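Local coordinates for decapping nuclease RAI1 (Scheffersomyces stipitis, PDB 5BTO), which hydrolyses NAD caps and 5'-triphosphate ends of RNA with the help of a divalent metal, and binds, stabilises and stimulates the exoribonuclease RAT1, at residues 176-181 / 298-303; 258-263 / 273-278; 293-298 / 304-309. All coordinates share one frame; numbering follows the deposited sequence.

Contact 1. Residues 176-181 / 298-303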
loop_
_atom_site.group_PDB
_atom_site.type_symbol
_atom_site.label_atom_id
_atom_site.label_comp_id
_atom_site.label_asym_id
_atom_site.label_seq_id
_atom_site.Cartn_x
_atom_site.Cartn_y
_atom_site.Cartn_z
ATOM N N LYS A 176 37.580 2.399 -5.881
ATOM C CA LYS A 176 37.781 3.553 -6.755
ATOM C C LYS A 176 38.192 3.115 -8.161
ATOM O O LYS A 176 37.765 3.706 -9.154
ATOM C CB LYS A 176 38.798 4.528 -6.152
ATOM C CG LYS A 176 38.308 5.196 -4.874
ATOM C CD LYS A 176 39.392 6.041 -4.214
ATOM C CE LYS A 176 39.737 7.269 -5.044
ATOM N NZ LYS A 176 40.720 8.155 -4.349
ATOM N N ARG A 177 39.003 2.065 -8.245
ATOM C CA ARG A 177 39.396 1.520 -9.540
ATOM C C ARG A 177 38.227 0.871 -10.283
ATOM O O ARG A 177 38.134 0.962 -11.509
ATOM C CB ARG A 177 40.558 0.544 -9.380
ATOM C CG ARG A 177 41.833 1.249 -8.971
ATOM C CD ARG A 177 42.944 0.284 -8.656
ATOM N NE ARG A 177 44.146 1.002 -8.248
ATOM C CZ ARG A 177 45.108 1.381 -9.082
ATOM N NH1 ARG A 177 45.017 1.103 -10.376
ATOM N NH2 ARG A 177 46.164 2.034 -8.623
ATOM N N CYS A 178 37.328 0.228 -9.542
ATOM C CA CYS A 178 36.108 -0.314 -10.138
ATOM C C CYS A 178 35.280 0.790 -10.798
ATOM O O CYS A 178 34.721 0.601 -11.878
ATOM C CB CYS A 178 35.266 -1.055 -9.095
ATOM S SG CYS A 178 35.905 -2.677 -8.591
ATOM N N GLU A 179 35.202 1.947 -10.147
ATOM C CA GLU A 179 34.457 3.074 -10.709
ATOM C C GLU A 179 35.125 3.553 -11.992
ATOM O O GLU A 179 34.462 3.832 -12.989
ATOM C CB GLU A 179 34.370 4.232 -9.709
ATOM C CG GLU A 179 33.523 5.398 -10.213
ATOM C CD GLU A 179 33.726 6.681 -9.420
ATOM O OE1 GLU A 179 32.927 7.624 -9.605
ATOM O OE2 GLU A 179 34.684 6.751 -8.621
ATOM N N PHE A 180 36.449 3.651 -11.955
ATOM C CA PHE A 180 37.215 4.081 -13.115
ATOM C C PHE A 180 37.011 3.142 -14.297
ATOM O O PHE A 180 36.844 3.590 -15.433
ATOM C CB PHE A 180 38.703 4.167 -12.773
ATOM C CG PHE A 180 39.585 4.389 -13.968
ATOM C CD1 PHE A 180 39.764 5.662 -14.488
ATOM C CD2 PHE A 180 40.236 3.326 -14.575
ATOM C CE1 PHE A 180 40.578 5.872 -15.588
ATOM C CE2 PHE A 180 41.047 3.528 -15.678
ATOM C CZ PHE A 180 41.215 4.803 -16.188
ATOM N N SER A 181 37.025 1.841 -14.020
ATOM C CA SER A 181 36.925 0.822 -15.061
ATOM C C SER A 181 35.701 0.984 -15.966
ATOM O O SER A 181 35.753 0.639 -17.142
ATOM C CB SER A 181 36.976 -0.587 -14.451
ATOM O OG SER A 181 35.791 -0.900 -13.733
ATOM N N ASP A 298 39.755 -9.913 -11.757
ATOM C CA ASP A 298 40.390 -9.226 -10.629
ATOM C C ASP A 298 41.474 -8.241 -11.041
ATOM O O ASP A 298 41.697 -7.233 -10.369
ATOM C CB ASP A 298 41.010 -10.241 -9.667
ATOM C CG ASP A 298 40.015 -10.783 -8.677
ATOM O OD1 ASP A 298 39.594 -10.017 -7.783
ATOM O OD2 ASP A 298 39.664 -11.976 -8.789
ATOM N N SER A 299 42.177 -8.551 -12.124
ATOM C CA SER A 299 43.239 -7.675 -12.598
ATOM C C SER A 299 42.675 -6.634 -13.550
ATOM O O SER A 299 43.416 -5.870 -14.163
ATOM C CB SER A 299 44.348 -8.483 -13.270
ATOM O OG SER A 299 45.010 -9.300 -12.324
ATOM N N PHE A 300 41.352 -6.617 -13.661
ATOM C CA PHE A 300 40.636 -5.650 -14.489
ATOM C C PHE A 300 40.823 -5.883 -15.989
ATOM O O PHE A 300 40.554 -4.992 -16.797
ATOM C CB PHE A 300 40.999 -4.210 -14.102
ATOM C CG PHE A 300 40.420 -3.768 -12.783
ATOM C CD1 PHE A 300 39.113 -3.305 -12.704
ATOM C CD2 PHE A 300 41.183 -3.805 -11.627
ATOM C CE1 PHE A 300 38.577 -2.894 -11.499
ATOM C CE2 PHE A 300 40.654 -3.392 -10.415
ATOM C CZ PHE A 300 39.348 -2.937 -10.350
ATOM N N PHE A 301 41.277 -7.079 -16.360
ATOM C CA PHE A 301 41.314 -7.454 -17.770
ATOM C C PHE A 301 39.902 -7.719 -18.276
ATOM O O PHE A 301 39.115 -8.410 -17.627
ATOM C CB PHE A 301 42.190 -8.690 -18.002
ATOM C CG PHE A 301 43.659 -8.421 -17.882
ATOM C CD1 PHE A 301 44.318 -7.660 -18.836
ATOM C CD2 PHE A 301 44.383 -8.926 -16.818
ATOM C CE1 PHE A 301 45.675 -7.404 -18.728
ATOM C CE2 PHE A 301 45.737 -8.675 -16.702
ATOM C CZ PHE A 301 46.386 -7.915 -17.659
ATOM N N LEU A 302 39.585 -7.159 -19.435
ATOM C CA LEU A 302 38.306 -7.418 -20.091
ATOM C C LEU A 302 38.323 -8.816 -20.689
ATOM O O LEU A 302 39.125 -9.104 -21.582
ATOM C CB LEU A 302 38.069 -6.389 -21.190
ATOM C CG LEU A 302 36.774 -6.509 -21.981
ATOM C CD1 LEU A 302 35.568 -6.268 -21.071
ATOM C CD2 LEU A 302 36.786 -5.500 -23.109
ATOM N N ARG A 303 37.448 -9.686 -20.194
ATOM C CA ARG A 303 37.447 -11.088 -20.607
ATOM C C ARG A 303 36.292 -11.434 -21.540
ATOM O O ARG A 303 36.416 -12.305 -22.399
ATOM C CB ARG A 303 37.404 -12.002 -19.382
ATOM C CG ARG A 303 38.598 -11.858 -18.468
ATOM C CD ARG A 303 39.857 -12.399 -19.144
ATOM N NE ARG A 303 41.026 -12.314 -18.279
ATOM C CZ ARG A 303 42.255 -12.659 -18.651
ATOM N NH1 ARG A 303 42.479 -13.108 -19.882
ATOM N NH2 ARG A 303 43.264 -12.552 -17.798
#
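Phe300 from the turn of the beta hairpin 290-296/302-309 packs on helix 169-188 in an apolar helix-to-loop contact, with Arg177, Cys178 and Ser181 of the helix meeting the ring in this PD-(D/E)XK nuclease fold. The three residues are spaced i, i+1 and i+4, so they line one flank of the helix. Phe300 has a left-handed backbone (phi 71°), unusual for a residue with a side chain, and its CG stands anti to its own carbonyl carbon (chi1 -72°), which carries the buried ring to the helix. There the CA of Cys178 lies at the ring edge, 3.8 Å from Phe300 CE1. The sulfur also comes in at the edge, with Cys178 SG 3.9 Å from Phe300 CZ, a sulfur-aromatic contact. Arg177 offers only its aliphatic root, CB reaching Phe300 CZ at 3.8 Å, while its guanidinium turns away to a salt bridge with Asp173. The ring of His174 also meets that of Phe300, their planes at about 45°. Small Ser181 lets the ring come close, Ser181 CB lying 3.9 Å from Phe300 CD1; its hydroxyl is turned back on the helix, where Ser181 OG donates to Cys178 O at 2.6 Å.

Contact 2. Residues 258-263 / 273-278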
loop_
_atom_site.group_PDB
_atom_site.type_symbol
_atom_site.label_atom_id
_atom_site.label_comp_id
_atom_site.label_asym_id
_atom_site.label_seq_id
_atom_site.Cartn_x
_atom_site.Cartn_y
_atom_site.Cartn_z
ATOM N N LYS A 258 28.020 -0.877 -19.882
ATOM C CA LYS A 258 28.229 -1.145 -18.462
ATOM C C LYS A 258 29.334 -2.166 -18.280
ATOM O O LYS A 258 29.683 -2.879 -19.224
ATOM C CB LYS A 258 26.947 -1.704 -17.835
ATOM C CG LYS A 258 25.714 -0.861 -18.012
ATOM C CD LYS A 258 25.743 0.359 -17.125
ATOM C CE LYS A 258 24.337 0.954 -16.999
ATOM N NZ LYS A 258 24.346 2.349 -16.469
ATOM N N THR A 259 29.854 -2.257 -17.058
ATOM C CA THR A 259 30.848 -3.272 -16.719
ATOM C C THR A 259 30.500 -3.966 -15.413
ATOM O O THR A 259 29.783 -3.416 -14.573
ATOM C CB THR A 259 32.250 -2.668 -16.543
ATOM O OG1 THR A 259 32.264 -1.830 -15.380
ATOM C CG2 THR A 259 32.654 -1.866 -17.767
ATOM N N THR A 260 31.030 -5.169 -15.236
ATOM C CA THR A 260 30.843 -5.902 -13.997
ATOM C C THR A 260 31.911 -6.990 -13.933
ATOM O O THR A 260 32.583 -7.258 -14.929
ATOM C CB THR A 260 29.426 -6.512 -13.921
ATOM O OG1 THR A 260 29.137 -6.929 -12.576
ATOM C CG2 THR A 260 29.295 -7.690 -14.879
ATOM N N ARG A 261 32.082 -7.605 -12.766
ATOM C CA ARG A 261 33.070 -8.667 -12.623
ATOM C C ARG A 261 32.589 -9.932 -13.330
ATOM O O ARG A 261 31.386 -10.193 -13.393
ATOM C CB ARG A 261 33.331 -8.947 -11.138
ATOM C CG ARG A 261 34.386 -10.010 -10.869
ATOM C CD ARG A 261 34.782 -10.050 -9.407
ATOM N NE ARG A 261 35.756 -11.109 -9.153
ATOM C CZ ARG A 261 36.392 -11.277 -7.997
ATOM N NH1 ARG A 261 36.167 -10.445 -6.989
ATOM N NH2 ARG A 261 37.259 -12.273 -7.851
ATOM N N ILE A 262 33.525 -10.705 -13.876
ATOM C CA ILE A 262 33.196 -12.001 -14.461
ATOM C C ILE A 262 32.403 -12.858 -13.483
ATOM O O ILE A 262 32.563 -12.736 -12.268
ATOM C CB ILE A 262 34.454 -12.780 -14.905
ATOM C CG1 ILE A 262 35.466 -12.875 -13.768
ATOM C CG2 ILE A 262 35.093 -12.112 -16.115
ATOM C CD1 ILE A 262 36.725 -13.669 -14.151
ATOM N N LEU A 263 31.545 -13.715 -14.032
ATOM C CA LEU A 263 30.608 -14.505 -13.246
ATOM C C LEU A 263 31.234 -15.832 -12.838
ATOM O O LEU A 263 30.906 -16.878 -13.388
ATOM C CB LEU A 263 29.333 -14.756 -14.050
ATOM C CG LEU A 263 28.625 -13.517 -14.600
ATOM C CD1 LEU A 263 27.327 -13.896 -15.322
ATOM C CD2 LEU A 263 28.337 -12.539 -13.471
ATOM N N GLU A 273 22.931 -9.728 -11.040
ATOM C CA GLU A 273 21.494 -9.607 -11.244
ATOM C C GLU A 273 20.949 -8.280 -10.734
ATOM O O GLU A 273 20.086 -7.677 -11.382
ATOM C CB GLU A 273 20.722 -10.765 -10.615
ATOM C CG GLU A 273 19.251 -10.735 -11.000
ATOM C CD GLU A 273 18.430 -11.725 -10.227
ATOM O OE1 GLU A 273 18.148 -11.453 -9.041
ATOM O OE2 GLU A 273 18.069 -12.768 -10.806
ATOM N N LYS A 274 21.443 -7.832 -9.581
ATOM C CA LYS A 274 21.038 -6.540 -9.033
ATOM C C LYS A 274 21.363 -5.419 -10.014
ATOM O O LYS A 274 20.556 -4.509 -10.221
ATOM C CB LYS A 274 21.733 -6.260 -7.693
ATOM C CG LYS A 274 21.339 -7.200 -6.576
ATOM C CD LYS A 274 22.105 -6.873 -5.298
ATOM C CE LYS A 274 22.068 -5.376 -4.997
ATOM N NZ LYS A 274 20.675 -4.842 -4.963
ATOM N N LYS A 275 22.549 -5.493 -10.614
ATOM C CA LYS A 275 22.998 -4.458 -11.541
ATOM C C LYS A 275 22.195 -4.529 -12.828
ATOM O O LYS A 275 21.805 -3.504 -13.393
ATOM C CB LYS A 275 24.492 -4.617 -11.858
ATOM C CG LYS A 275 25.431 -4.382 -10.675
ATOM C CD LYS A 275 26.890 -4.604 -11.082
ATOM C CE LYS A 275 27.827 -4.548 -9.887
ATOM N NZ LYS A 275 29.238 -4.764 -10.309
ATOM N N LEU A 276 21.968 -5.745 -13.305
ATOM C CA LEU A 276 21.256 -5.951 -14.559
ATOM C C LEU A 276 19.819 -5.446 -14.447
ATOM O O LEU A 276 19.291 -4.850 -15.390
ATOM C CB LEU A 276 21.294 -7.435 -14.960
ATOM C CG LEU A 276 20.726 -7.812 -16.334
ATOM C CD1 LEU A 276 21.533 -7.156 -17.460
ATOM C CD2 LEU A 276 20.727 -9.328 -16.511
ATOM N N PHE A 277 19.187 -5.670 -13.290
ATOM C CA PHE A 277 17.846 -5.141 -13.061
ATOM C C PHE A 277 17.847 -3.609 -13.095
ATOM O O PHE A 277 16.980 -3.001 -13.720
ATOM C CB PHE A 277 17.310 -5.631 -11.708
ATOM C CG PHE A 277 16.014 -4.967 -11.285
ATOM C CD1 PHE A 277 14.878 -5.087 -12.061
ATOM C CD2 PHE A 277 15.949 -4.264 -10.097
ATOM C CE1 PHE A 277 13.681 -4.484 -11.674
ATOM C CE2 PHE A 277 14.764 -3.657 -9.690
ATOM C CZ PHE A 277 13.625 -3.771 -10.483
ATOM N N LYS A 278 18.808 -2.983 -12.416
ATOM C CA LYS A 278 18.906 -1.521 -12.464
ATOM C C LYS A 278 19.145 -1.017 -13.892
ATOM O O LYS A 278 18.579 -0.015 -14.306
ATOM C CB LYS A 278 19.971 -0.990 -11.507
ATOM C CG LYS A 278 19.514 -0.986 -10.039
ATOM C CD LYS A 278 20.527 -0.293 -9.130
ATOM C CE LYS A 278 20.128 -0.377 -7.652
ATOM N NZ LYS A 278 20.570 -1.657 -7.001
HETATM O O HOH W 1 29.767 -2.683 -11.826
#
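Thr260 on strand 254-261 and Lys275 on helix 266-286 face each other with their CA atoms 8.3 Å apart, the closest CA pair of the two segments, in the first half of a beta-alpha-beta crossover that continues into strand 290-296. The gap is bridged mainly by one long side chain. Lys275 leaves the helix with CG anti to its carbonyl carbon (chi1 -66°) and runs extended from there to the amine, which places the charged end beside the strand. Lys275 NZ donates to Thr260 OG1 at 3.1 Å, and the last methylenes pass the hydroxyl obliquely, Lys275 CD 3.6 Å from Thr260 OG1. Threonine suits the strand position: its beta-branched side chain favours extended backbone, and its hydroxyl, set opposite the backbone N (chi1 -165°), gives a buried polar acceptor. Lysine suits the helix because it can span the distance while its ammonium group remains near solvent. Phe272 of the same helix and Phe295 of strand 290-296 also pack on Thr260, while Tyr293 touches Lys275.

The neighbouring Lys258, a substrate-binding residue, points its CB to the same side as Thr260 and pairs through its amine with Glu256, a metal ligand, and with Gln282, also substrate-binding. The contact joins helix to strand near the substrate site, the Lys275 side chain lying about 8 Å from that of Gln282. A water completes the junction: it accepts from Lys275 NZ at 2.6 Å and donates to Thr259 O at 2.8 Å.

Contact 3. Residues 293-298 / 304-309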
loop_
_atom_site.group_PDB
_atom_site.type_symbol
_atom_site.label_atom_id
_atom_site.label_comp_id
_atom_site.label_asym_id
_atom_site.label_seq_id
_atom_site.Cartn_x
_atom_site.Cartn_y
_atom_site.Cartn_z
ATOM N N TYR A 293 27.348 -5.245 -21.805
ATOM C CA TYR A 293 28.131 -5.425 -20.585
ATOM C C TYR A 293 29.522 -5.948 -20.903
ATOM O O TYR A 293 29.676 -6.927 -21.637
ATOM C CB TYR A 293 27.449 -6.397 -19.614
ATOM C CG TYR A 293 26.660 -5.705 -18.539
ATOM C CD1 TYR A 293 27.273 -5.278 -17.363
ATOM C CD2 TYR A 293 25.305 -5.460 -18.708
ATOM C CE1 TYR A 293 26.538 -4.636 -16.373
ATOM C CE2 TYR A 293 24.569 -4.810 -17.737
ATOM C CZ TYR A 293 25.190 -4.400 -16.577
ATOM O OH TYR A 293 24.451 -3.762 -15.607
ATOM N N GLY A 294 30.530 -5.293 -20.344
ATOM C CA GLY A 294 31.890 -5.822 -20.369
ATOM C C GLY A 294 32.184 -6.505 -19.046
ATOM O O GLY A 294 31.904 -5.955 -17.980
ATOM N N PHE A 295 32.723 -7.718 -19.120
ATOM C CA PHE A 295 33.001 -8.522 -17.936
ATOM C C PHE A 295 34.503 -8.571 -17.691
ATOM O O PHE A 295 35.267 -8.938 -18.581
ATOM C CB PHE A 295 32.449 -9.941 -18.121
ATOM C CG PHE A 295 30.947 -10.004 -18.229
ATOM C CD1 PHE A 295 30.313 -9.828 -19.452
ATOM C CD2 PHE A 295 30.165 -10.230 -17.096
ATOM C CE1 PHE A 295 28.918 -9.876 -19.547
ATOM C CE2 PHE A 295 28.779 -10.280 -17.183
ATOM C CZ PHE A 295 28.156 -10.109 -18.410
ATOM N N ARG A 296 34.930 -8.203 -16.487
ATOM C CA ARG A 296 36.360 -8.079 -16.213
ATOM C C ARG A 296 36.782 -8.907 -15.012
ATOM O O ARG A 296 35.970 -9.186 -14.135
ATOM C CB ARG A 296 36.741 -6.607 -16.016
ATOM C CG ARG A 296 35.862 -5.868 -15.013
ATOM C CD ARG A 296 36.641 -5.546 -13.751
ATOM N NE ARG A 296 35.771 -5.233 -12.624
ATOM C CZ ARG A 296 35.958 -5.694 -11.390
ATOM N NH1 ARG A 296 36.983 -6.495 -11.126
ATOM N NH2 ARG A 296 35.114 -5.363 -10.420
ATOM N N ASP A 297 38.056 -9.297 -14.976
ATOM C CA ASP A 297 38.556 -10.107 -13.871
ATOM C C ASP A 297 39.153 -9.255 -12.745
ATOM O O ASP A 297 39.043 -8.030 -12.762
ATOM C CB ASP A 297 39.531 -11.197 -14.355
ATOM C CG ASP A 297 40.815 -10.637 -14.964
ATOM O OD1 ASP A 297 41.157 -9.462 -14.719
ATOM O OD2 ASP A 297 41.508 -11.403 -15.676
ATOM N N ASP A 298 39.755 -9.913 -11.757
ATOM C CA ASP A 298 40.390 -9.226 -10.629
ATOM C C ASP A 298 41.474 -8.241 -11.041
ATOM O O ASP A 298 41.697 -7.233 -10.369
ATOM C CB ASP A 298 41.010 -10.241 -9.667
ATOM C CG ASP A 298 40.015 -10.783 -8.677
ATOM O OD1 ASP A 298 39.594 -10.017 -7.783
ATOM O OD2 ASP A 298 39.664 -11.976 -8.789
ATOM N N ASP A 304 35.160 -10.762 -21.368
ATOM C CA ASP A 304 34.005 -11.051 -22.203
ATOM C C ASP A 304 33.144 -9.820 -22.387
ATOM O O ASP A 304 33.151 -8.923 -21.548
ATOM C CB ASP A 304 33.179 -12.198 -21.612
ATOM C CG ASP A 304 33.806 -13.559 -21.871
ATOM O OD1 ASP A 304 34.233 -13.816 -23.021
ATOM O OD2 ASP A 304 33.886 -14.368 -20.925
ATOM N N VAL A 305 32.437 -9.775 -23.511
ATOM C CA VAL A 305 31.483 -8.704 -23.786
ATOM C C VAL A 305 30.185 -9.352 -24.230
ATOM O O VAL A 305 30.199 -10.258 -25.079
ATOM C CB VAL A 305 31.999 -7.799 -24.924
ATOM C CG1 VAL A 305 30.935 -6.810 -25.334
ATOM C CG2 VAL A 305 33.294 -7.089 -24.508
ATOM N N GLU A 306 29.061 -8.902 -23.674
ATOM C CA GLU A 306 27.768 -9.452 -24.049
ATOM C C GLU A 306 26.800 -8.343 -24.411
ATOM O O GLU A 306 26.664 -7.360 -23.673
ATOM C CB GLU A 306 27.181 -10.287 -22.905
ATOM C CG GLU A 306 28.033 -11.501 -22.530
ATOM C CD GLU A 306 27.956 -12.620 -23.556
ATOM O OE1 GLU A 306 27.103 -12.547 -24.468
ATOM O OE2 GLU A 306 28.754 -13.575 -23.452
ATOM N N LEU A 307 26.136 -8.519 -25.547
ATOM C CA LEU A 307 25.098 -7.606 -26.014
ATOM C C LEU A 307 23.735 -8.110 -25.569
ATOM O O LEU A 307 23.403 -9.283 -25.781
ATOM C CB LEU A 307 25.122 -7.526 -27.549
ATOM C CG LEU A 307 23.962 -6.761 -28.198
ATOM C CD1 LEU A 307 24.044 -5.286 -27.866
ATOM C CD2 LEU A 307 23.981 -6.955 -29.716
ATOM N N TYR A 308 22.946 -7.227 -24.956
ATOM C CA TYR A 308 21.580 -7.543 -24.557
ATOM C C TYR A 308 20.610 -6.670 -25.327
ATOM O O TYR A 308 20.920 -5.521 -25.616
ATOM C CB TYR A 308 21.363 -7.231 -23.064
ATOM C CG TYR A 308 22.159 -8.086 -22.123
ATOM C CD1 TYR A 308 23.515 -7.864 -21.934
ATOM C CD2 TYR A 308 21.552 -9.111 -21.406
ATOM C CE1 TYR A 308 24.255 -8.652 -21.072
ATOM C CE2 TYR A 308 22.287 -9.903 -20.549
ATOM C CZ TYR A 308 23.639 -9.665 -20.388
ATOM O OH TYR A 308 24.392 -10.442 -19.537
ATOM N N LYS A 309 19.435 -7.197 -25.648
ATOM C CA LYS A 309 18.327 -6.303 -25.965
ATOM C C LYS A 309 17.555 -6.070 -24.674
ATOM O O LYS A 309 17.300 -7.001 -23.919
ATOM C CB LYS A 309 17.427 -6.821 -27.093
ATOM C CG LYS A 309 16.749 -8.153 -26.900
ATOM C CD LYS A 309 15.845 -8.427 -28.115
ATOM C CE LYS A 309 15.105 -9.753 -27.997
ATOM N NZ LYS A 309 14.156 -9.953 -29.128
#
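Strands 293-296 and 304-309 pair as the antiparallel arms of a beta hairpin, their axes at 158°. Tyr293 and Glu306 form a hydrogen-bonded pair with two bonds of 2.9 Å, Tyr293 N to Glu306 O and Glu306 N to Tyr293 O. Phe295 N gives Asp304 O a 2.7 Å bond at 171°, but the return bond is weak. Between them Gly294 and Val305 form a non-hydrogen-bonded pair, their CA atoms 4.5 Å apart.

The tight part gathers around buried Phe295. Asp304 O and Tyr308 OH lie at its ring edge, the hydroxyl 3.9 Å from Phe295 CZ, and Phe272 meets the ring edge-to-face. Glu306 chi1 (-62°) brings its CG obliquely to 3.5 Å from Phe295 CE1, and the bend at chi2 turns the carboxylate away. On this same face the exposed acids Asp304 and Glu306 form the solvent-facing rim. Replacing Phe295 with an alanine would probably open a gap beside the Glu306 methylenes and deprive Phe272 of an edge-to-face partner.

Strand 254-261 pairs with the other edge of strand 290-296. Helix 266-286 packs on the face that carries Tyr293 and Phe295, its Phe272 also meeting the Tyr293 ring edge-to-face and its Thr279 bonding the Tyr293 hydroxyl.

All three contacts converge on the four-stranded mixed sheet that holds strands 254-261, 290-296 and 302-309. Their centres lie 9 to 13 Å apart, contacts 2 and 3 nearest. Along the chain, helix 169-188 comes first, then the beta-alpha-beta unit of contact 2, then the hairpin of contact 3, whose turn returns to that helix in contact 1; contacts 1 and 3 share Asp298. A salt bridge from Arg261 to Asp298 ties the end of strand 254-261 to the hairpin turn, and Arg303 pairs with Asp297 across it. Helices 169-188 and 266-286, carrying metal ligand Glu186 and substrate-binding Gln282, are thus joined through one sheet to the strand bearing metal ligand Glu256 and substrate-binding Lys258.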